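Local coordinates for protein succinate-semialdehyde dehydrogenase (NAD(P)(+)) (Marinobacter aquaeolei, PDB 3RH9) that probably oxidises succinate semialdehyde with an NAD-type cofactor, as a member of the aldehyde dehydrogenase family, at residues Gly26-Val31 / Ile40-Ser45; Asp79-Leu84 / Tyr112-Phe117; Met317-Gly322 / Phe370-Val375. All blocks are in the same frame, centred on the assembly; numbering follows the deposited sequence.

Contact 1. Residues Gly26-Val31 / Ile40-Ser45; sequences GATFDV and IAKVPS
The ring of F29 lies against V43 in a two-stranded antiparallel beta hairpin, where strand 28-32 pairs with strand 39-44, and one branched residue fills the hollow between two neighbours. V43 is the bump. V43 CB sits over one face of the F29 ring, toward the rim, 3.8 Å from the centroid in a CH-pi contact. V43 CG2 reaches the other wall of the hollow, 3.9 Å from V31 CG2. F29 has CG between the backbone N and the carbonyl carbon (chi1 71°), which lays the ring alongside V43, with one face on its CB. With A41 these residues form the face that packs on P187 and on L188 of helix 188-197.

The other face carries D30 and K42. T28 CG2 lies across the base of the lysine, 3.5 Å from K42 CB, the two side chains meeting at about a right angle. Farther out, K42 runs alongside D30 and bends at its end into a long salt bridge, K42 NZ to D30 OD1 at 3.7 Å.

Backbone hydrogen bonds join F29 with V43, and V31 with A41 and I40; beyond the paired strands, S45 N donates to A27 O at 2.8 Å, from above the carbonyl plane.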
ATOM      1  N   GLY A  26      10.973  26.553  26.483  1.00 21.40           N
ATOM      2  CA  GLY A  26      10.219  26.443  27.714  1.00 20.85           C
ATOM      3  C   GLY A  26       8.802  25.950  27.518  1.00 20.27           C
ATOM      4  O   GLY A  26       8.170  25.518  28.477  1.00 21.38           O
ATOM      5  N   ALA A  27       8.299  26.011  26.288  1.00 20.59           N
ATOM      6  CA  ALA A  27       6.955  25.510  25.996  1.00 22.75           C
ATOM      7  C   ALA A  27       6.774  24.086  26.516  1.00 21.19           C
ATOM      8  O   ALA A  27       7.519  23.192  26.150  1.00 21.36           O
ATOM      9  CB  ALA A  27       6.668  25.571  24.510  1.00 21.08           C
ATOM     10  N   THR A  28       5.784  23.875  27.367  1.00 20.20           N
ATOM     11  CA  THR A  28       5.588  22.561  27.948  1.00 19.52           C
ATOM     12  C   THR A  28       4.196  21.991  27.703  1.00 20.16           C
ATOM     13  O   THR A  28       3.278  22.723  27.362  1.00 21.05           O
ATOM     14  CB  THR A  28       5.906  22.604  29.440  1.00 20.37           C
ATOM     15  OG1 THR A  28       7.158  21.945  29.651  1.00 21.19           O
ATOM     16  CG2 THR A  28       4.812  21.922  30.267  1.00 20.64           C
ATOM     17  N   PHE A  29       4.056  20.672  27.829  1.00 21.79           N
ATOM     18  CA  PHE A  29       2.736  20.033  27.914  1.00 20.51           C
ATOM     19  C   PHE A  29       2.750  19.051  29.062  1.00 20.64           C
ATOM     20  O   PHE A  29       3.799  18.499  29.392  1.00 21.89           O
ATOM     21  CB  PHE A  29       2.270  19.384  26.581  1.00 19.34           C
ATOM     22  CG  PHE A  29       3.016  18.114  26.177  1.00 20.33           C
ATOM     23  CD1 PHE A  29       2.624  16.867  26.662  1.00 19.82           C
ATOM     24  CD2 PHE A  29       4.068  18.164  25.257  1.00 20.04           C
ATOM     25  CE1 PHE A  29       3.292  15.692  26.268  1.00 20.10           C
ATOM     26  CE2 PHE A  29       4.733  17.006  24.856  1.00 19.19           C
ATOM     27  CZ  PHE A  29       4.349  15.768  25.363  1.00 20.81           C
ATOM     28  N   ASP A  30       1.596  18.845  29.688  1.00 20.85           N
ATOM     29  CA  ASP A  30       1.542  17.999  30.875  1.00 20.69           C
ATOM     30  C   ASP A  30       1.256  16.534  30.564  1.00 20.64           C
ATOM     31  O   ASP A  30       0.479  16.200  29.663  1.00 20.42           O
ATOM     32  CB  ASP A  30       0.492  18.523  31.861  1.00 20.56           C
ATOM     33  CG  ASP A  30       0.831  19.910  32.403  1.00 24.92           C
ATOM     34  OD1 ASP A  30       1.940  20.429  32.120  1.00 26.10           O
ATOM     35  OD2 ASP A  30      -0.016  20.482  33.128  1.00 25.65           O
ATOM     36  N   VAL A  31       1.895  15.655  31.321  1.00 19.61           N
ATOM     37  CA  VAL A  31       1.511  14.256  31.332  1.00 19.75           C
ATOM     38  C   VAL A  31       0.875  13.950  32.682  1.00 20.37           C
ATOM     39  O   VAL A  31       1.367  14.378  33.728  1.00 21.65           O
ATOM     40  CB  VAL A  31       2.722  13.330  31.099  1.00 20.43           C
ATOM     41  CG1 VAL A  31       2.269  11.892  30.939  1.00 16.97           C
ATOM     42  CG2 VAL A  31       3.501  13.785  29.878  1.00 19.39           C
ATOM     43  N   ILE A  40       2.687  14.235  36.180  1.00 22.97           N
ATOM     44  CA  ILE A  40       3.900  13.511  36.565  1.00 23.37           C
ATOM     45  C   ILE A  40       5.118  13.959  35.768  1.00 23.80           C
ATOM     46  O   ILE A  40       6.242  13.571  36.067  1.00 24.49           O
ATOM     47  CB  ILE A  40       3.729  11.968  36.515  1.00 21.64           C
ATOM     48  CG1 ILE A  40       3.451  11.485  35.089  1.00 20.85           C
ATOM     49  CG2 ILE A  40       2.616  11.532  37.459  1.00 20.69           C
ATOM     50  CD1 ILE A  40       3.213   9.990  34.984  1.00 19.20           C
ATOM     51  N   ALA A  41       4.892  14.811  34.779  1.00 22.51           N
ATOM     52  CA  ALA A  41       5.991  15.300  33.973  1.00 22.30           C
ATOM     53  C   ALA A  41       5.554  16.468  33.116  1.00 22.18           C
ATOM     54  O   ALA A  41       4.383  16.581  32.757  1.00 21.84           O
ATOM     55  CB  ALA A  41       6.538  14.178  33.100  1.00 21.34           C
ATOM     56  N   LYS A  42       6.505  17.338  32.800  1.00 21.86           N
ATOM     57  CA  LYS A  42       6.275  18.417  31.853  1.00 21.70           C
ATOM     58  C   LYS A  42       7.249  18.311  30.675  1.00 23.68           C
ATOM     59  O   LYS A  42       8.445  18.576  30.809  1.00 24.43           O
ATOM     60  CB  LYS A  42       6.405  19.770  32.540  1.00 22.25           C
ATOM     61  CG  LYS A  42       5.301  20.074  33.547  1.00 25.20           C
ATOM     62  CD  LYS A  42       5.569  21.402  34.262  1.00 25.59           C
ATOM     63  CE  LYS A  42       4.319  22.284  34.383  1.00 26.61           C
ATOM     64  NZ  LYS A  42       3.280  21.749  35.305  1.00 29.15           N
ATOM     65  N   VAL A  43       6.722  17.925  29.518  1.00 22.57           N
ATOM     66  CA  VAL A  43       7.528  17.699  28.330  1.00 21.63           C
ATOM     67  C   VAL A  43       7.508  18.887  27.371  1.00 21.09           C
ATOM     68  O   VAL A  43       6.469  19.506  27.155  1.00 21.20           O
ATOM     69  CB  VAL A  43       7.026  16.451  27.573  1.00 21.58           C
ATOM     70  CG1 VAL A  43       8.023  16.038  26.511  1.00 22.08           C
ATOM     71  CG2 VAL A  43       6.792  15.316  28.542  1.00 21.31           C
ATOM     72  N   PRO A  44       8.666  19.201  26.786  1.00 20.71           N
ATOM     73  CA  PRO A  44       8.832  20.257  25.782  1.00 20.19           C
ATOM     74  C   PRO A  44       7.928  20.089  24.568  1.00 21.74           C
ATOM     75  O   PRO A  44       7.853  19.008  23.976  1.00 22.26           O
ATOM     76  CB  PRO A  44      10.285  20.102  25.347  1.00 22.01           C
ATOM     77  CG  PRO A  44      10.965  19.489  26.537  1.00 22.10           C
ATOM     78  CD  PRO A  44       9.950  18.598  27.182  1.00 20.56           C
ATOM     79  N   SER A  45       7.260  21.177  24.201  1.00 20.76           N
ATOM     80  CA  SER A  45       6.365  21.205  23.066  1.00 19.92           C
ATOM     81  C   SER A  45       7.133  21.717  21.848  1.00 20.41           C
ATOM     82  O   SER A  45       7.146  22.917  21.545  1.00 20.99           O
ATOM     83  CB  SER A  45       5.167  22.101  23.390  1.00 20.81           C
ATOM     84  OG  SER A  45       4.108  21.917  22.470  1.00 20.25           O
TER

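Contact 2. Residues Asp79-Leu84 / Tyr112-Phe117; sequences DIRDGL and YAAGFF
I80 and F117 provide the aromatic part of this contact between two antiparallel helices, 70-86 and 103-123, whose short segments here run at 168° with their axes 8.2 Å apart. It is a CH-pi contact of textbook form: CG2 of I80 stands over the middle of the F117 ring, 3.5 Å from the centroid and 5° from the ring normal. The isoleucine methyl lies anti to its own backbone N, and the ring, with CG beside the backbone N (chi1 -78°), presents its face to it.

Apolar contacts extend the seam along both helices. L84 reaches across with CD1, 3.9 Å from F117 CD1, its side chain crossing that of the phenylalanine at about a right angle. The same methyl rests on the A114 backbone and on A113 CB, while L84 CB faces A114 CB at 4.2 Å. Small side chains at A113 and A114 allow the leucine to lie close to the opposing helix. The aliphatic start of R81 adds to the seam, R81 CB lying 3.6 Å from F117 CB; R81 CG also lies against the carbonyl oxygen of A114.

Charged interactions lie at the margin. R81 bends at chi2 and chi3, so that its guanidinium leaves the apolar seam and forms a salt bridge through NH1 with D82 OD1, which lies in the guanidinium plane while NH1 approaches from above the carboxylate plane. NH2 makes a second salt bridge, to D118 of helix 103-123, so one arginine bridges both helices.

The pair packs against two further helices: F193 of helix 188-197 touches I80, L84 and F117, while from helix 162-174 L172 meets I80 and A165 meets A113.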
ATOM      1  N   ASP A  79      20.972  -5.628  19.671  1.00 17.43           N
ATOM      2  CA  ASP A  79      21.241  -4.764  20.807  1.00 17.41           C
ATOM      3  C   ASP A  79      19.948  -4.155  21.371  1.00 17.16           C
ATOM      4  O   ASP A  79      19.723  -4.184  22.575  1.00 17.81           O
ATOM      5  CB  ASP A  79      22.232  -3.652  20.435  1.00 18.43           C
ATOM      6  CG  ASP A  79      23.663  -4.157  20.248  1.00 21.31           C
ATOM      7  OD1 ASP A  79      23.926  -5.365  20.484  1.00 19.91           O
ATOM      8  OD2 ASP A  79      24.530  -3.324  19.860  1.00 21.12           O
ATOM      9  N   ILE A  80      19.107  -3.593  20.508  1.00 15.81           N
ATOM     10  CA  ILE A  80      17.842  -3.030  20.968  1.00 17.10           C
ATOM     11  C   ILE A  80      16.970  -4.090  21.647  1.00 16.86           C
ATOM     12  O   ILE A  80      16.417  -3.853  22.714  1.00 16.24           O
ATOM     13  CB  ILE A  80      17.058  -2.360  19.834  1.00 16.38           C
ATOM     14  CG1 ILE A  80      17.790  -1.104  19.351  1.00 18.12           C
ATOM     15  CG2 ILE A  80      15.676  -1.990  20.300  1.00 15.44           C
ATOM     16  CD1 ILE A  80      17.306  -0.576  18.011  1.00 15.92           C
ATOM     17  N   ARG A  81      16.866  -5.264  21.038  1.00 16.71           N
ATOM     18  CA  ARG A  81      16.072  -6.338  21.622  1.00 18.28           C
ATOM     19  C   ARG A  81      16.566  -6.699  23.021  1.00 20.77           C
ATOM     20  O   ARG A  81      15.767  -7.005  23.912  1.00 20.20           O
ATOM     21  CB  ARG A  81      16.072  -7.572  20.721  1.00 18.54           C
ATOM     22  CG  ARG A  81      15.532  -8.828  21.378  1.00 18.12           C
ATOM     23  CD  ARG A  81      16.658  -9.751  21.769  1.00 19.50           C
ATOM     24  NE  ARG A  81      17.106 -10.561  20.640  1.00 20.15           N
ATOM     25  CZ  ARG A  81      18.365 -10.951  20.443  1.00 20.07           C
ATOM     26  NH1 ARG A  81      19.320 -10.592  21.294  1.00 17.64           N
ATOM     27  NH2 ARG A  81      18.671 -11.696  19.385  1.00 19.05           N
ATOM     28  N   ASP A  82      17.884  -6.656  23.202  1.00 19.63           N
ATOM     29  CA  ASP A  82      18.510  -6.930  24.485  1.00 18.67           C
ATOM     30  C   ASP A  82      18.329  -5.756  25.439  1.00 20.38           C
ATOM     31  O   ASP A  82      18.073  -5.949  26.626  1.00 22.62           O
ATOM     32  CB  ASP A  82      20.005  -7.220  24.304  1.00 20.57           C
ATOM     33  CG  ASP A  82      20.272  -8.561  23.630  1.00 20.56           C
ATOM     34  OD1 ASP A  82      19.321  -9.364  23.512  1.00 20.32           O
ATOM     35  OD2 ASP A  82      21.433  -8.811  23.217  1.00 20.89           O
ATOM     36  N   GLY A  83      18.477  -4.538  24.926  1.00 19.46           N
ATOM     37  CA  GLY A  83      18.241  -3.343  25.718  1.00 19.67           C
ATOM     38  C   GLY A  83      16.837  -3.310  26.317  1.00 21.09           C
ATOM     39  O   GLY A  83      16.656  -3.032  27.504  1.00 21.18           O
ATOM     40  N   LEU A  84      15.826  -3.592  25.506  1.00 19.56           N
ATOM     41  CA  LEU A  84      14.479  -3.628  26.048  1.00 20.26           C
ATOM     42  C   LEU A  84      14.408  -4.626  27.200  1.00 20.74           C
ATOM     43  O   LEU A  84      14.012  -4.279  28.304  1.00 20.46           O
ATOM     44  CB  LEU A  84      13.455  -3.970  24.970  1.00 17.87           C
ATOM     45  CG  LEU A  84      13.208  -2.831  23.981  1.00 18.29           C
ATOM     46  CD1 LEU A  84      12.494  -3.357  22.746  1.00 17.55           C
ATOM     47  CD2 LEU A  84      12.435  -1.682  24.630  1.00 17.99           C
ATOM     48  N   TYR A 112       7.027  -8.232  24.884  1.00 18.42           N
ATOM     49  CA  TYR A 112       6.375  -8.305  23.596  1.00 17.87           C
ATOM     50  C   TYR A 112       7.086  -7.446  22.527  1.00 18.16           C
ATOM     51  O   TYR A 112       7.312  -7.900  21.397  1.00 17.46           O
ATOM     52  CB  TYR A 112       4.945  -7.847  23.794  1.00 16.88           C
ATOM     53  CG  TYR A 112       4.122  -7.806  22.552  1.00 16.78           C
ATOM     54  CD1 TYR A 112       3.579  -8.968  22.017  1.00 17.52           C
ATOM     55  CD2 TYR A 112       3.854  -6.604  21.930  1.00 16.36           C
ATOM     56  CE1 TYR A 112       2.799  -8.935  20.884  1.00 16.91           C
ATOM     57  CE2 TYR A 112       3.073  -6.555  20.797  1.00 18.42           C
ATOM     58  CZ  TYR A 112       2.550  -7.722  20.279  1.00 17.75           C
ATOM     59  OH  TYR A 112       1.783  -7.664  19.144  1.00 20.35           O
ATOM     60  N   ALA A 113       7.428  -6.212  22.895  1.00 16.88           N
ATOM     61  CA  ALA A 113       8.162  -5.298  22.020  1.00 17.09           C
ATOM     62  C   ALA A 113       9.511  -5.875  21.603  1.00 18.09           C
ATOM     63  O   ALA A 113       9.965  -5.685  20.470  1.00 16.28           O
ATOM     64  CB  ALA A 113       8.368  -3.951  22.710  1.00 16.64           C
ATOM     65  N   ALA A 114      10.154  -6.575  22.532  1.00 19.18           N
ATOM     66  CA  ALA A 114      11.491  -7.099  22.296  1.00 17.14           C
ATOM     67  C   ALA A 114      11.490  -8.144  21.195  1.00 16.50           C
ATOM     68  O   ALA A 114      12.478  -8.306  20.499  1.00 16.40           O
ATOM     69  CB  ALA A 114      12.058  -7.675  23.576  1.00 18.09           C
ATOM     70  N   GLY A 115      10.370  -8.848  21.048  1.00 17.53           N
ATOM     71  CA  GLY A 115      10.283  -9.981  20.143  1.00 16.65           C
ATOM     72  C   GLY A 115      10.154  -9.571  18.688  1.00 16.87           C
ATOM     73  O   GLY A 115      10.328 -10.387  17.774  1.00 16.02           O
ATOM     74  N   PHE A 116       9.831  -8.302  18.470  1.00 16.06           N
ATOM     75  CA  PHE A 116       9.767  -7.781  17.117  1.00 16.97           C
ATOM     76  C   PHE A 116      11.174  -7.560  16.618  1.00 15.67           C
ATOM     77  O   PHE A 116      11.528  -7.900  15.484  1.00 15.48           O
ATOM     78  CB  PHE A 116       8.953  -6.487  17.074  1.00 16.04           C
ATOM     79  CG  PHE A 116       7.481  -6.725  17.106  1.00 16.99           C
ATOM     80  CD1 PHE A 116       6.816  -7.163  15.969  1.00 16.28           C
ATOM     81  CD2 PHE A 116       6.759  -6.560  18.283  1.00 17.67           C
ATOM     82  CE1 PHE A 116       5.461  -7.406  15.989  1.00 16.31           C
ATOM     83  CE2 PHE A 116       5.389  -6.804  18.308  1.00 18.20           C
ATOM     84  CZ  PHE A 116       4.743  -7.235  17.156  1.00 17.18           C
ATOM     85  N   PHE A 117      11.986  -7.003  17.496  1.00 15.57           N
ATOM     86  CA  PHE A 117      13.380  -6.781  17.197  1.00 15.35           C
ATOM     87  C   PHE A 117      14.098  -8.105  17.023  1.00 15.41           C
ATOM     88  O   PHE A 117      14.934  -8.261  16.138  1.00 15.63           O
ATOM     89  CB  PHE A 117      14.002  -5.917  18.284  1.00 14.82           C
ATOM     90  CG  PHE A 117      13.654  -4.473  18.145  1.00 14.75           C
ATOM     91  CD1 PHE A 117      12.674  -3.911  18.922  1.00 15.67           C
ATOM     92  CD2 PHE A 117      14.284  -3.684  17.196  1.00 14.83           C
ATOM     93  CE1 PHE A 117      12.351  -2.576  18.779  1.00 17.16           C
ATOM     94  CE2 PHE A 117      13.962  -2.362  17.044  1.00 14.61           C
ATOM     95  CZ  PHE A 117      13.002  -1.802  17.834  1.00 15.91           C
TER

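Contact 3. Residues Met317-Gly322 / Phe370-Val375; sequences MTVGDG and FPPTVV
In the loop that follows helix 303-316, V319 reaches toward the proline pair leading into strand 373-376, an example of a small contact made without a hydrogen bond, mainly by apolar side chains. V319 uses both of its methyls. V319 CG2 bears on the pyrrolidine ring of P372, 3.7 Å from P372 CD, and lies 4.1 Å from CA of P371; V319 CG1 turns instead to the backbone, 4.0 Å from the carbonyl oxygen of F370. V319 and P372 point in opposing senses and overlap flank to flank. M317, modelled as selenomethionine, approaches the same proline ring from another quarter of the loop: its chain is extended through chi2 (179°) and then turns at SE, bringing M317 CE to 4.3 Å from P372 CG. P372 is thus touched at neighbouring ring carbons by two residues of one loop.

Just beyond the prolines the chain enters the seven-stranded mixed sheet that also contains strand 393-399, consistent with the catalytic domain of the aldehyde dehydrogenase fold, so the contact joins the loop to the lead-in of strand 373-376. T373 marks the entry. T373 OG1 donates back to P371 O at 2.8 Å, from above the carbonyl plane, and the T373 backbone bonds to P392 and V394.

On the loop side, T318 and G320 make backbone hydrogen bonds with I329. F283 of helix 271-283 touches both M317 and P372, while the F370 ring meets that of F338 in helix 335-350, with planes at about 65°.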
HETATM    1  N   MSE A 317     -12.292 -10.145  39.554  1.00 27.84           N
HETATM    2  CA  MSE A 317     -11.294  -9.159  39.140  1.00 27.75           C
HETATM    3  C   MSE A 317     -11.269  -7.904  40.009  1.00 26.47           C
HETATM    4  O   MSE A 317     -12.214  -7.603  40.726  1.00 27.79           O
HETATM    5  CB  MSE A 317     -11.486  -8.776  37.683  1.00 27.45           C
HETATM    6  CG  MSE A 317     -11.364  -9.941  36.738  1.00 30.01           C
HETATM    7 SE   MSE A 317     -11.639  -9.377  34.888  1.00 47.46          SE
HETATM    8  CE  MSE A 317     -10.170  -8.097  34.752  1.00 22.83           C
ATOM      9  N   THR A 318     -10.183  -7.161  39.920  1.00 24.42           N
ATOM     10  CA  THR A 318      -9.967  -6.048  40.811  1.00 23.23           C
ATOM     11  C   THR A 318      -9.479  -4.867  40.006  1.00 22.56           C
ATOM     12  O   THR A 318      -8.662  -5.023  39.110  1.00 23.80           O
ATOM     13  CB  THR A 318      -8.928  -6.430  41.869  1.00 26.42           C
ATOM     14  OG1 THR A 318      -7.777  -7.015  41.230  1.00 26.26           O
ATOM     15  CG2 THR A 318      -9.529  -7.450  42.819  1.00 23.61           C
ATOM     16  N   VAL A 319     -10.002  -3.688  40.319  1.00 22.04           N
ATOM     17  CA  VAL A 319      -9.621  -2.460  39.640  1.00 20.02           C
ATOM     18  C   VAL A 319      -8.906  -1.569  40.622  1.00 18.34           C
ATOM     19  O   VAL A 319      -9.292  -1.485  41.769  1.00 19.84           O
ATOM     20  CB  VAL A 319     -10.861  -1.677  39.192  1.00 20.31           C
ATOM     21  CG1 VAL A 319     -10.581  -0.895  37.911  1.00 19.30           C
ATOM     22  CG2 VAL A 319     -12.028  -2.610  39.011  1.00 21.67           C
ATOM     23  N   GLY A 320      -7.871  -0.889  40.169  1.00 19.47           N
ATOM     24  CA  GLY A 320      -7.208   0.095  40.998  1.00 20.29           C
ATOM     25  C   GLY A 320      -5.967   0.671  40.348  1.00 22.07           C
ATOM     26  O   GLY A 320      -5.700   0.422  39.171  1.00 21.85           O
ATOM     27  N   ASP A 321      -5.228   1.467  41.119  1.00 22.55           N
ATOM     28  CA  ASP A 321      -3.891   1.899  40.756  1.00 21.94           C
ATOM     29  C   ASP A 321      -3.095   0.675  40.319  1.00 23.72           C
ATOM     30  O   ASP A 321      -3.086  -0.345  41.008  1.00 24.02           O
ATOM     31  CB  ASP A 321      -3.227   2.549  41.970  1.00 22.95           C
ATOM     32  CG  ASP A 321      -1.977   3.340  41.609  1.00 25.21           C
ATOM     33  OD1 ASP A 321      -1.313   3.016  40.590  1.00 23.19           O
ATOM     34  OD2 ASP A 321      -1.668   4.299  42.358  1.00 24.31           O
ATOM     35  N   GLY A 322      -2.434   0.769  39.174  1.00 22.73           N
ATOM     36  CA  GLY A 322      -1.717  -0.366  38.626  1.00 24.37           C
ATOM     37  C   GLY A 322      -0.332  -0.589  39.217  1.00 25.75           C
ATOM     38  O   GLY A 322       0.303  -1.616  38.958  1.00 25.52           O
ATOM     39  N   PHE A 370     -12.967   2.326  35.738  1.00 18.52           N
ATOM     40  CA  PHE A 370     -14.195   1.745  35.250  1.00 16.98           C
ATOM     41  C   PHE A 370     -14.152   0.240  35.451  1.00 17.55           C
ATOM     42  O   PHE A 370     -13.263  -0.439  34.950  1.00 16.96           O
ATOM     43  CB  PHE A 370     -14.382   2.094  33.783  1.00 17.34           C
ATOM     44  CG  PHE A 370     -15.790   1.946  33.306  1.00 17.25           C
ATOM     45  CD1 PHE A 370     -16.366   0.694  33.198  1.00 15.52           C
ATOM     46  CD2 PHE A 370     -16.536   3.062  32.957  1.00 15.88           C
ATOM     47  CE1 PHE A 370     -17.659   0.559  32.760  1.00 16.38           C
ATOM     48  CE2 PHE A 370     -17.830   2.928  32.514  1.00 15.78           C
ATOM     49  CZ  PHE A 370     -18.395   1.674  32.418  1.00 15.41           C
ATOM     50  N   PRO A 371     -15.128  -0.283  36.195  1.00 18.80           N
ATOM     51  CA  PRO A 371     -15.223  -1.679  36.624  1.00 18.00           C
ATOM     52  C   PRO A 371     -15.561  -2.624  35.476  1.00 18.55           C
ATOM     53  O   PRO A 371     -16.355  -2.285  34.610  1.00 19.10           O
ATOM     54  CB  PRO A 371     -16.399  -1.659  37.605  1.00 17.70           C
ATOM     55  CG  PRO A 371     -16.711  -0.216  37.842  1.00 19.46           C
ATOM     56  CD  PRO A 371     -16.292   0.498  36.627  1.00 17.94           C
ATOM     57  N   PRO A 372     -14.981  -3.822  35.483  1.00 17.93           N
ATOM     58  CA  PRO A 372     -15.308  -4.773  34.430  1.00 18.07           C
ATOM     59  C   PRO A 372     -16.801  -5.035  34.432  1.00 18.20           C
ATOM     60  O   PRO A 372     -17.337  -5.362  35.476  1.00 19.34           O
ATOM     61  CB  PRO A 372     -14.538  -6.020  34.856  1.00 21.89           C
ATOM     62  CG  PRO A 372     -13.444  -5.509  35.715  1.00 21.48           C
ATOM     63  CD  PRO A 372     -14.041  -4.384  36.460  1.00 19.60           C
ATOM     64  N   THR A 373     -17.446  -4.890  33.278  1.00 18.56           N
ATOM     65  CA  THR A 373     -18.896  -4.940  33.168  1.00 18.14           C
ATOM     66  C   THR A 373     -19.348  -5.867  32.058  1.00 18.94           C
ATOM     67  O   THR A 373     -18.661  -6.027  31.049  1.00 18.70           O
ATOM     68  CB  THR A 373     -19.461  -3.556  32.851  1.00 17.99           C
ATOM     69  OG1 THR A 373     -19.023  -2.623  33.841  1.00 16.67           O
ATOM     70  CG2 THR A 373     -20.960  -3.597  32.849  1.00 17.97           C
ATOM     71  N   VAL A 374     -20.521  -6.464  32.238  1.00 19.18           N
ATOM     72  CA  VAL A 374     -21.054  -7.410  31.266  1.00 19.67           C
ATOM     73  C   VAL A 374     -22.542  -7.183  31.005  1.00 20.72           C
ATOM     74  O   VAL A 374     -23.372  -7.353  31.901  1.00 21.52           O
ATOM     75  CB  VAL A 374     -20.891  -8.854  31.762  1.00 19.45           C
ATOM     76  CG1 VAL A 374     -21.710  -9.774  30.909  1.00 20.61           C
ATOM     77  CG2 VAL A 374     -19.428  -9.273  31.767  1.00 21.90           C
ATOM     78  N   VAL A 375     -22.898  -6.814  29.784  1.00 18.57           N
ATOM     79  CA  VAL A 375     -24.310  -6.648  29.487  1.00 20.77           C
ATOM     80  C   VAL A 375     -24.798  -7.676  28.486  1.00 21.25           C
ATOM     81  O   VAL A 375     -24.075  -8.050  27.563  1.00 21.28           O
ATOM     82  CB  VAL A 375     -24.662  -5.221  28.991  1.00 20.03           C
ATOM     83  CG1 VAL A 375     -24.357  -4.210  30.060  1.00 18.32           C
ATOM     84  CG2 VAL A 375     -23.929  -4.895  27.691  1.00 18.21           C
TER

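From the N terminus, the three contacts come in series; none encloses or crosses another. Contact 1 closes first, joining the two strands of a short hairpin across eight residues. Contact 2 follows, closing a longer excursion of 27 residues, nearly all helical and including the whole of helix 88-99, by laying helix 103-123 back along helix 70-86. Helix 188-197 touches both, with L188 against the hairpin and F193 against the helix pair, although the contact centres are 28 Å apart. Contact 3 comes much later and closes a loop holding helix 335-350 and strand 354-357, tying the exit of helix 303-316 to the seven-stranded sheet. Its nearest atoms lie about 10 Å from contact 1 and about 17 Å from contact 2.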